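Local coordinates for citrate lyase subunit beta-like protein (PDB 6CHU), which is a magnesium-dependent lyase of the HpcH/HpaI aldolase family, a TIM-barrel homotrimer involved in itaconate dissimilation and leucine catabolism, at residues Phe20-Ala23 against Asp24-Glu27; Pro26-Phe29 against Ala30-Ala33; Gly46-Glu49 against Ala50-Pro53; Pro63-Pro66 against Glu67-Val70; Thr121-Gly124 against Ala125-Ala129. One frame throughout, in Å; residues are numbered along the deposited sequence. Where two conformers were deposited one is given.

All five contacts lie on the loops, strand ends and helix starts of one eight-stranded parallel barrel, in chain order. Contacts 1 and 2 share Pro26 and Glu27 and carry the chain from strand 17-22 into helix 29-35; their centres are about 7 Å apart. Contact 3 starts helix 52-61 and touches contact 1 through Val47 and Gln51, which pack on Ala23 and Asp24. Contact 4 leads into strand 69-72, and its Leu64 touches contact 2. Contact 5 follows strand 114-119, on the opposite side of the chain's centre from contact 1, with centres about 29 Å apart. Contacts 1 to 4 cluster around the first three strands, and contact 5 neighbours the magnesium site and a subunit interface.

Contact 1: Phe20-Ala23 against Asp24-Glu27; sequences FCPA and DRPE
Pro22 and Arg25 close a type I beta turn at the end of the first barrel strand. The one hydrogen bond between the two halves runs from Arg25 N to Pro22 O, at 3.1 Å. Its N-H points fairly well at the oxygen (151°). This is the bond expected of a tight four-residue turn.

The remaining contacts are packing. Asp24 folds its carboxylate back over the start of the turn, and OD1 comes 3.5 Å from Pro22 CB. The first torsion explains this. CG sits between the backbone N and the carbonyl carbon (chi1 69°), which turns the acid toward the proline. The aliphatic part of Arg25 runs close to the same proline. Arg25 CB is 3.7 Å from Pro22 O, and its CD lies 4.2 Å from Pro22 CG. The ring of Pro26 touches more lightly, with CD 4.1 Å from Ala23 O.

Charge plays a smaller part. Glu27 OE2 lies over the centre of one face of the Arg25 guanidinium. The pair is long, with Arg25 NH1 4.0 Å from Glu27 OE2. No N-H points at the oxygen, so only the charges act.

The turn lies between strand 17-22 and helix 29-35. Cys21 and Ala23 are hydrogen-bonded through their backbones to Asp42 of strand 38-42, the next strand of the barrel. Ala23 and Asp24 lean on Ala55 of helix 52-61, and Cys21 packs on Phe29 and Ala32 of helix 29-35.

Contact 2: Pro26-Phe29 against Ala30-Ala33; sequences PERF and AKAA. With ACT (acetate ion), chain D.
Arg28 and Phe29 meet Ala30 to Ala33 where the first barrel helix, 29-35, starts after its strand in this TIM barrel. Ala30 is tied back through a water. The water accepts from Ala30 N at 2.9 Å and donates to Pro26 O at 2.7 Å. The same carbonyl also accepts from Phe29 N, so Pro26 O is held twice. The ring of Phe29 lies with one face over Pro26, whose CA is above its centre.

Lys31 comes next and lays its chain across the flat end of Arg28. Lys31 CD stands over the centre of one guanidinium face, 3.4 Å from Arg28 CZ. Arg28 bends at chi2 and chi3 (-59° and -64°), which brings its head back over the helix. Lys31 stays extended as far as CE and turns only at its end. An acetate, probably from the crystallisation liquor, sits at the guanidinium edge in its plane. Arg28 NH2 donates to acetate O over a short 2.5 Å, and Arg28 NE makes a weak bond of 3.3 Å to acetate OXT.

Ala32 points its methyl toward the preceding turn. Ala32 N donates to Arg28 O at 3.0 Å. This residue also packs on Cys21, Leu19 and Val39 of the barrel strands. Ala33 ends the segment. Its N donates to Phe29 O, and Ala33 CB rests 3.6 Å from that same Phe29 O.

Contact 3: Gly46-Glu49 against Ala50-Pro53; sequences GVAE and AQKP
Lys52 NZ is gripped by two carbonyl oxygens. One is Val47 O, at 3.0 Å from Lys52 NZ, and the other is Leu43 O. Lys52 runs straight through chi2 and chi3, then turns at chi4 (-56°), and this carries the amine back to the loop that precedes it. The donor is tilted 25° from the Val47 carbonyl plane. The buried lysine thus ties its own helix to two points of that loop.

The carboxylate of Glu49 lies against the end of the lysine chain. Glu49 OE1 lies 3.3 Å from Lys52 CE, but 4.5 Å separate Glu49 OE1 from Lys52 NZ, which is beyond a salt bridge. The charges probably still attract, and Glu49 OE2 also lies close to the like-charged Asp80.

This is the entry to helix 52-61, which follows the second strand of the TIM barrel, and a short 3-10 segment leads into it. Gln51 N donates to Ala48 O at 2.8 Å. Lys52 N makes a weaker bond to Glu49 O, at 3.3 Å.

Val47 packs against Gln51. Its CG1 is anti to the backbone N (chi1 176°) and comes 3.7 Å from Gln51 CB. Val47 and Gln51 both also touch Asp24 in the loop after strand 17-22.

Contact 4: Pro63-Pro66 against Glu67-Val70; sequences PLDP and ERTV
Asp65 and Glu67 cross obliquely, with their carboxylate planes turned 68° apart. The acid of Asp65 faces the backbone of Glu67 and not its acid. Asp65 OD1 accepts from Glu67 N at 2.9 Å, and the donor comes from above the carboxylate plane, 55° out of it. The extended first torsion of Asp65 (chi1 -177°) swings its CG forward along the chain to meet that N-H. Asp65 OD1 also touches the Glu67 side chain, 3.4 Å from its CB. The two acids stay apart, with Asp65 OD1 5.2 Å from Glu67 OE2.

The bond from the aspartate side chain to the backbone N two residues on makes an Asx turn. It lies on a type I beta turn from Asp65 to Arg68, which brings the chain into strand 69-72, the third strand of the TIM barrel. Asp65 O takes two donors, one on each face of its plane. Arg68 N is 3.0 Å from Asp65 O, and Thr69 OG1 donates to Asp65 O at 2.7 Å. The carbonyl is thereby fixed from both sides.

Leu64 and Thr69 cross at about a right angle. The hydroxyl that serves Asp65 also lies against the leucine, with Thr69 OG1 3.4 Å from Leu64 CB. Leu64 reaches further, to Val39 and Leu41 of strand 38-42 and to Phe29. Leu64 N is hydrogen-bonded to Tyr93 OH.

Arg68 runs away from Asp65, and its NH1 donates to Glu67 O at 3.1 Å. That oxygen lies near the guanidinium plane.

Contact 5: Thr121-Gly124 against Ala125-Ala129; sequences TARG and AVCAA
Thr121 O and Ala125 N, 3.0 Å apart, begin the backbone hydrogen bonds of helix 122-126. Val126 N follows, donating to Ala122 O at 2.9 Å in an almost straight bond (166°). Cys127 N reaches Arg123 O at 3.0 Å and makes a weak second bond to Gly124 O. Cys127 is where the helical angles break, and helix 128-133 starts directly after it.

Thr121 is the N-cap. Its OG1 accepts from Gly124 N at 3.2 Å, and the same OG1 is hydrogen-bonded to Glu102.

Side-chain packing is lighter. Val126 CG2 sits 3.3 Å from Ala122 O. Cys127 SG touches the arginine at Arg123 CD, 3.9 Å away. The arginine bends at chi2 and chi3 (67° and 71°), and its NE goes to Ala180 O of the second subunit.

The cap follows Glu120, a magnesium ligand just after strand 114-119. The helix packs against helices 144-151 and 165-180 of its own chain: Ala122 touches Leu151, and Ala125 touches Val170. Ala122, Ala125 and Val126 also pack on the second subunit, which places the segment at a trimer interface.

Contact 1: Phe20-Ala23 against Asp24-Glu27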
# COMPACT_ATOMS: atom_id res chain seq x y z
N PHE A 20 15.83 18.72 13.10
CA PHE A 20 15.34 18.79 14.47
C PHE A 20 16.38 19.41 15.38
O PHE A 20 17.57 19.08 15.32
CB PHE A 20 15.00 17.39 15.00
CG PHE A 20 13.65 16.88 14.60
CD1 PHE A 20 12.49 17.40 15.17
CD2 PHE A 20 13.55 15.83 13.70
CE1 PHE A 20 11.24 16.89 14.80
CE2 PHE A 20 12.32 15.33 13.33
CZ PHE A 20 11.15 15.86 13.88
N CYS A 21 15.93 20.32 16.25
CA CYS A 21 16.74 20.85 17.34
C CYS A 21 15.88 20.81 18.59
O CYS A 21 14.83 21.48 18.64
CB CYS A 21 17.22 22.27 17.03
SG CYS A 21 18.26 23.02 18.30
N PRO A 22 16.26 20.04 19.62
CA PRO A 22 15.50 20.06 20.88
C PRO A 22 15.39 21.47 21.43
O PRO A 22 16.39 22.18 21.56
CB PRO A 22 16.31 19.15 21.80
CG PRO A 22 17.17 18.33 20.89
CD PRO A 22 17.45 19.18 19.69
N ALA A 23 14.17 21.87 21.79
CA ALA A 23 13.93 23.25 22.22
C ALA A 23 14.46 23.56 23.61
O ALA A 23 14.44 24.73 24.00
CB ALA A 23 12.43 23.57 22.16
N ASP A 24 14.93 22.56 24.37
CA ASP A 24 15.58 22.85 25.65
C ASP A 24 17.07 23.10 25.49
O ASP A 24 17.79 23.17 26.49
CB ASP A 24 15.33 21.73 26.66
CG ASP A 24 16.03 20.44 26.31
OD1 ASP A 24 16.28 20.19 25.11
OD2 ASP A 24 16.33 19.66 27.24
N ARG A 25 17.55 23.27 24.26
CA ARG A 25 18.95 23.62 24.00
C ARG A 25 19.01 24.93 23.20
O ARG A 25 19.47 24.94 22.05
CB ARG A 25 19.65 22.49 23.26
CG ARG A 25 19.69 21.18 24.05
CD ARG A 25 20.25 20.03 23.22
NE ARG A 25 21.56 20.35 22.64
CZ ARG A 25 22.72 20.24 23.29
NH1 ARG A 25 22.74 19.82 24.55
NH2 ARG A 25 23.85 20.55 22.68
N PRO A 26 18.55 26.04 23.78
CA PRO A 26 18.59 27.32 23.05
C PRO A 26 19.99 27.75 22.65
O PRO A 26 20.14 28.51 21.68
CB PRO A 26 17.96 28.31 24.04
CG PRO A 26 18.25 27.72 25.38
CD PRO A 26 18.11 26.23 25.17
N GLU A 27 21.02 27.31 23.36
CA GLU A 27 22.38 27.63 22.96
C GLU A 27 22.73 27.04 21.60
O GLU A 27 23.74 27.45 21.01
CB GLU A 27 23.38 27.14 24.02
CG GLU A 27 23.52 25.62 24.12
CD GLU A 27 22.40 24.96 24.92
OE1 GLU A 27 21.45 25.65 25.34
OE2 GLU A 27 22.48 23.73 25.14

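Contact 2: Pro26-Phe29 against Ala30-Ala33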
# COMPACT_ATOMS: atom_id res chain seq x y z
N PRO A 26 18.55 26.04 23.78
CA PRO A 26 18.59 27.32 23.05
C PRO A 26 19.99 27.75 22.65
O PRO A 26 20.14 28.51 21.68
CB PRO A 26 17.96 28.31 24.04
CG PRO A 26 18.25 27.72 25.38
CD PRO A 26 18.11 26.23 25.17
N GLU A 27 21.02 27.31 23.36
CA GLU A 27 22.38 27.63 22.96
C GLU A 27 22.73 27.04 21.60
O GLU A 27 23.74 27.45 21.01
CB GLU A 27 23.38 27.14 24.02
CG GLU A 27 23.52 25.62 24.12
CD GLU A 27 22.40 24.96 24.92
OE1 GLU A 27 21.45 25.65 25.34
OE2 GLU A 27 22.48 23.73 25.14
N ARG A 28 21.92 26.13 21.07
CA ARG A 28 22.16 25.50 19.78
C ARG A 28 21.28 26.05 18.67
O ARG A 28 21.45 25.65 17.51
CB ARG A 28 21.96 23.99 19.87
CG ARG A 28 22.72 23.33 21.01
CD ARG A 28 24.22 23.56 20.90
NE ARG A 28 24.78 22.96 19.69
CZ ARG A 28 26.07 22.95 19.40
NH1 ARG A 28 26.95 23.51 20.21
NH2 ARG A 28 26.49 22.37 18.28
N PHE A 29 20.33 26.95 18.98
CA PHE A 29 19.34 27.36 17.98
C PHE A 29 20.01 28.05 16.80
O PHE A 29 19.71 27.76 15.64
CB PHE A 29 18.30 28.31 18.60
CG PHE A 29 17.30 27.65 19.52
CD1 PHE A 29 17.37 26.30 19.83
CD2 PHE A 29 16.29 28.41 20.10
CE1 PHE A 29 16.45 25.72 20.68
CE2 PHE A 29 15.36 27.84 20.95
CZ PHE A 29 15.44 26.49 21.24
N ALA A 30 20.93 28.98 17.08
CA ALA A 30 21.58 29.72 16.00
C ALA A 30 22.38 28.78 15.10
O ALA A 30 22.37 28.92 13.87
CB ALA A 30 22.49 30.81 16.57
N LYS A 31 23.08 27.81 15.70
CA LYS A 31 23.86 26.87 14.91
C LYS A 31 22.96 26.01 14.03
O LYS A 31 23.30 25.72 12.88
CB LYS A 31 24.70 25.98 15.83
CG LYS A 31 25.80 26.70 16.59
CD LYS A 31 26.56 25.72 17.48
CE LYS A 31 27.73 26.39 18.18
NZ LYS A 31 28.69 26.99 17.21
N ALA A 32 21.82 25.59 14.58
CA ALA A 32 20.88 24.79 13.80
C ALA A 32 20.33 25.58 12.62
O ALA A 32 20.20 25.05 11.51
CB ALA A 32 19.74 24.29 14.70
N ALA A 33 20.01 26.86 12.84
CA ALA A 33 19.47 27.69 11.77
C ALA A 33 20.51 27.92 10.68
O ALA A 33 20.17 27.94 9.49
CB ALA A 33 18.98 29.02 12.33
C ACT D . 23.54 21.69 16.62
O ACT D . 24.79 21.88 16.51
OXT ACT D . 22.89 21.22 17.59
CH3 ACT D . 22.68 22.06 15.37
O HOH W 1 21.23 30.04 19.76

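Contact 3: Gly46-Glu49 against Ala50-Pro53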
# COMPACT_ATOMS: atom_id res chain seq x y z
N GLY A 46 12.29 14.86 21.29
CA GLY A 46 13.65 15.32 21.50
C GLY A 46 13.92 15.90 22.87
O GLY A 46 15.09 16.12 23.20
N VAL A 47 12.89 16.17 23.68
CA VAL A 47 13.03 16.82 24.98
C VAL A 47 12.45 15.91 26.05
O VAL A 47 11.29 15.48 25.94
CB VAL A 47 12.35 18.19 25.01
CG1 VAL A 47 12.42 18.81 26.41
CG2 VAL A 47 12.97 19.12 23.97
N ALA A 48 13.23 15.66 27.10
CA ALA A 48 12.76 14.83 28.21
C ALA A 48 11.56 15.49 28.89
O ALA A 48 11.46 16.72 28.97
CB ALA A 48 13.88 14.61 29.23
N GLU A 49 10.65 14.64 29.38
CA GLU A 49 9.44 15.11 30.05
C GLU A 49 9.73 16.22 31.06
O GLU A 49 9.05 17.25 31.09
CB GLU A 49 8.74 13.93 30.72
CG GLU A 49 7.30 14.19 31.08
CD GLU A 49 6.45 14.49 29.86
OE1 GLU A 49 6.64 13.82 28.82
OE2 GLU A 49 5.61 15.41 29.94
N ALA A 50 10.75 16.02 31.90
CA ALA A 50 11.05 17.00 32.94
C ALA A 50 11.61 18.31 32.39
O ALA A 50 11.63 19.31 33.10
CB ALA A 50 12.03 16.42 33.96
N GLN A 51 12.08 18.30 31.15
CA GLN A 51 12.69 19.47 30.53
C GLN A 51 11.74 20.23 29.61
O GLN A 51 12.13 21.27 29.06
CB GLN A 51 13.94 19.05 29.74
CG GLN A 51 15.06 18.54 30.63
CD GLN A 51 15.32 19.45 31.80
OE1 GLN A 51 15.20 19.05 32.96
NE2 GLN A 51 15.68 20.70 31.51
N LYS A 52 10.52 19.75 29.42
CA LYS A 52 9.60 20.41 28.49
C LYS A 52 9.20 21.81 28.96
O LYS A 52 9.09 22.72 28.12
CB LYS A 52 8.36 19.54 28.26
CG LYS A 52 8.66 18.22 27.53
CD LYS A 52 7.37 17.46 27.23
CE LYS A 52 7.64 16.09 26.61
NZ LYS A 52 8.47 16.18 25.39
N PRO A 53 8.94 22.05 30.25
CA PRO A 53 8.70 23.44 30.68
C PRO A 53 9.86 24.37 30.36
O PRO A 53 9.64 25.50 29.90
CB PRO A 53 8.48 23.30 32.19
CG PRO A 53 7.88 21.96 32.33
CD PRO A 53 8.60 21.10 31.33

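Contact 4: Pro63-Pro66 against Glu67-Val70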
# COMPACT_ATOMS: atom_id res chain seq x y z
N PRO A 63 14.25 33.47 19.88
CA PRO A 63 13.51 33.30 18.63
C PRO A 63 14.42 33.04 17.44
O PRO A 63 15.55 33.53 17.36
CB PRO A 63 12.78 34.64 18.47
CG PRO A 63 13.63 35.61 19.20
CD PRO A 63 14.24 34.87 20.35
N LEU A 64 13.91 32.24 16.51
CA LEU A 64 14.50 32.01 15.20
C LEU A 64 13.58 32.62 14.14
O LEU A 64 12.47 33.06 14.43
CB LEU A 64 14.71 30.51 14.94
CG LEU A 64 15.82 29.79 15.72
CD1 LEU A 64 15.94 28.34 15.26
CD2 LEU A 64 17.15 30.53 15.56
N ASP A 65 14.08 32.66 12.90
CA ASP A 65 13.32 33.22 11.78
C ASP A 65 12.05 32.41 11.56
O ASP A 65 12.13 31.23 11.17
CB ASP A 65 14.19 33.25 10.52
CG ASP A 65 13.49 33.88 9.32
OD1 ASP A 65 12.30 34.25 9.41
OD2 ASP A 65 14.15 34.01 8.28
N PRO A 66 10.86 32.98 11.78
CA PRO A 66 9.63 32.20 11.59
C PRO A 66 9.35 31.83 10.14
O PRO A 66 8.53 30.94 9.92
CB PRO A 66 8.54 33.13 12.15
CG PRO A 66 9.09 34.48 11.99
CD PRO A 66 10.58 34.37 12.19
N GLU A 67 10.02 32.45 9.16
CA GLU A 67 9.90 31.99 7.78
C GLU A 67 10.61 30.67 7.53
O GLU A 67 10.38 30.04 6.50
CB GLU A 67 10.45 33.05 6.82
CG GLU A 67 9.84 34.44 6.97
CD GLU A 67 8.33 34.43 6.80
OE1 GLU A 67 7.82 33.59 6.03
OE2 GLU A 67 7.65 35.27 7.44
N ARG A 68 11.46 30.23 8.46
CA ARG A 68 12.29 29.05 8.25
C ARG A 68 12.32 28.15 9.48
O ARG A 68 13.26 27.35 9.62
CB ARG A 68 13.72 29.47 7.87
CG ARG A 68 13.82 30.16 6.53
CD ARG A 68 13.41 29.21 5.41
NE ARG A 68 13.71 29.76 4.09
CZ ARG A 68 12.82 30.35 3.29
NH1 ARG A 68 11.56 30.47 3.69
NH2 ARG A 68 13.19 30.82 2.11
N THR A 69 11.33 28.27 10.36
CA THR A 69 11.29 27.49 11.59
C THR A 69 9.88 26.99 11.83
O THR A 69 8.91 27.74 11.71
CB THR A 69 11.76 28.32 12.79
OG1 THR A 69 12.99 28.98 12.45
CG2 THR A 69 12.01 27.42 14.00
N VAL A 70 9.80 25.70 12.20
CA VAL A 70 8.58 24.97 12.53
C VAL A 70 8.73 24.42 13.95
O VAL A 70 9.84 24.11 14.38
CB VAL A 70 8.34 23.82 11.51
CG1 VAL A 70 7.19 22.90 11.93
CG2 VAL A 70 8.07 24.40 10.12

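Contact 5: Thr121-Gly124 against Ala125-Ala129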
# COMPACT_ATOMS: atom_id res chain seq x y z
N THR A 121 1.83 6.08 13.32
CA THR A 121 1.03 5.03 13.93
C THR A 121 0.16 4.42 12.85
O THR A 121 -0.05 5.02 11.79
CB THR A 121 0.12 5.53 15.06
OG1 THR A 121 -0.90 6.38 14.51
CG2 THR A 121 0.91 6.32 16.11
N ALA A 122 -0.35 3.21 13.13
CA ALA A 122 -1.22 2.53 12.18
C ALA A 122 -2.47 3.34 11.89
O ALA A 122 -2.91 3.42 10.74
CB ALA A 122 -1.59 1.14 12.70
N ARG A 123 -3.09 3.92 12.92
CA ARG A 123 -4.30 4.71 12.69
C ARG A 123 -4.00 5.89 11.77
O ARG A 123 -4.81 6.24 10.91
CB ARG A 123 -4.89 5.21 14.02
CG ARG A 123 -6.12 6.09 13.83
CD ARG A 123 -7.27 5.26 13.28
NE ARG A 123 -7.78 4.35 14.30
CZ ARG A 123 -8.83 4.60 15.08
NH1 ARG A 123 -9.50 5.73 14.94
NH2 ARG A 123 -9.20 3.71 15.98
N GLY A 124 -2.83 6.52 11.95
CA GLY A 124 -2.47 7.63 11.08
C GLY A 124 -2.28 7.19 9.64
O GLY A 124 -2.64 7.91 8.71
N ALA A 125 -1.70 6.00 9.44
CA ALA A 125 -1.51 5.49 8.09
C ALA A 125 -2.85 5.19 7.43
O ALA A 125 -3.06 5.52 6.25
CB ALA A 125 -0.63 4.24 8.11
N VAL A 126 -3.76 4.57 8.18
CA VAL A 126 -5.09 4.24 7.66
C VAL A 126 -5.87 5.50 7.30
O VAL A 126 -6.68 5.50 6.36
CB VAL A 126 -5.86 3.39 8.69
CG1 VAL A 126 -7.33 3.26 8.32
CG2 VAL A 126 -5.23 2.03 8.83
N CYS A 127 -5.63 6.59 8.03
CA CYS A 127 -6.34 7.85 7.86
C CYS A 127 -5.53 8.90 7.11
O CYS A 127 -5.87 10.08 7.18
CB CYS A 127 -6.76 8.41 9.23
SG CYS A 127 -7.99 7.36 10.04
N ALA A 128 -4.47 8.48 6.40
CA ALA A 128 -3.54 9.45 5.83
C ALA A 128 -4.22 10.42 4.86
O ALA A 128 -3.90 11.62 4.85
CB ALA A 128 -2.37 8.73 5.14
N ALA A 129 -5.13 9.93 4.02
CA ALA A 129 -5.78 10.82 3.06
C ALA A 129 -6.65 11.86 3.76
O ALA A 129 -6.67 13.03 3.37
CB ALA A 129 -6.63 10.01 2.07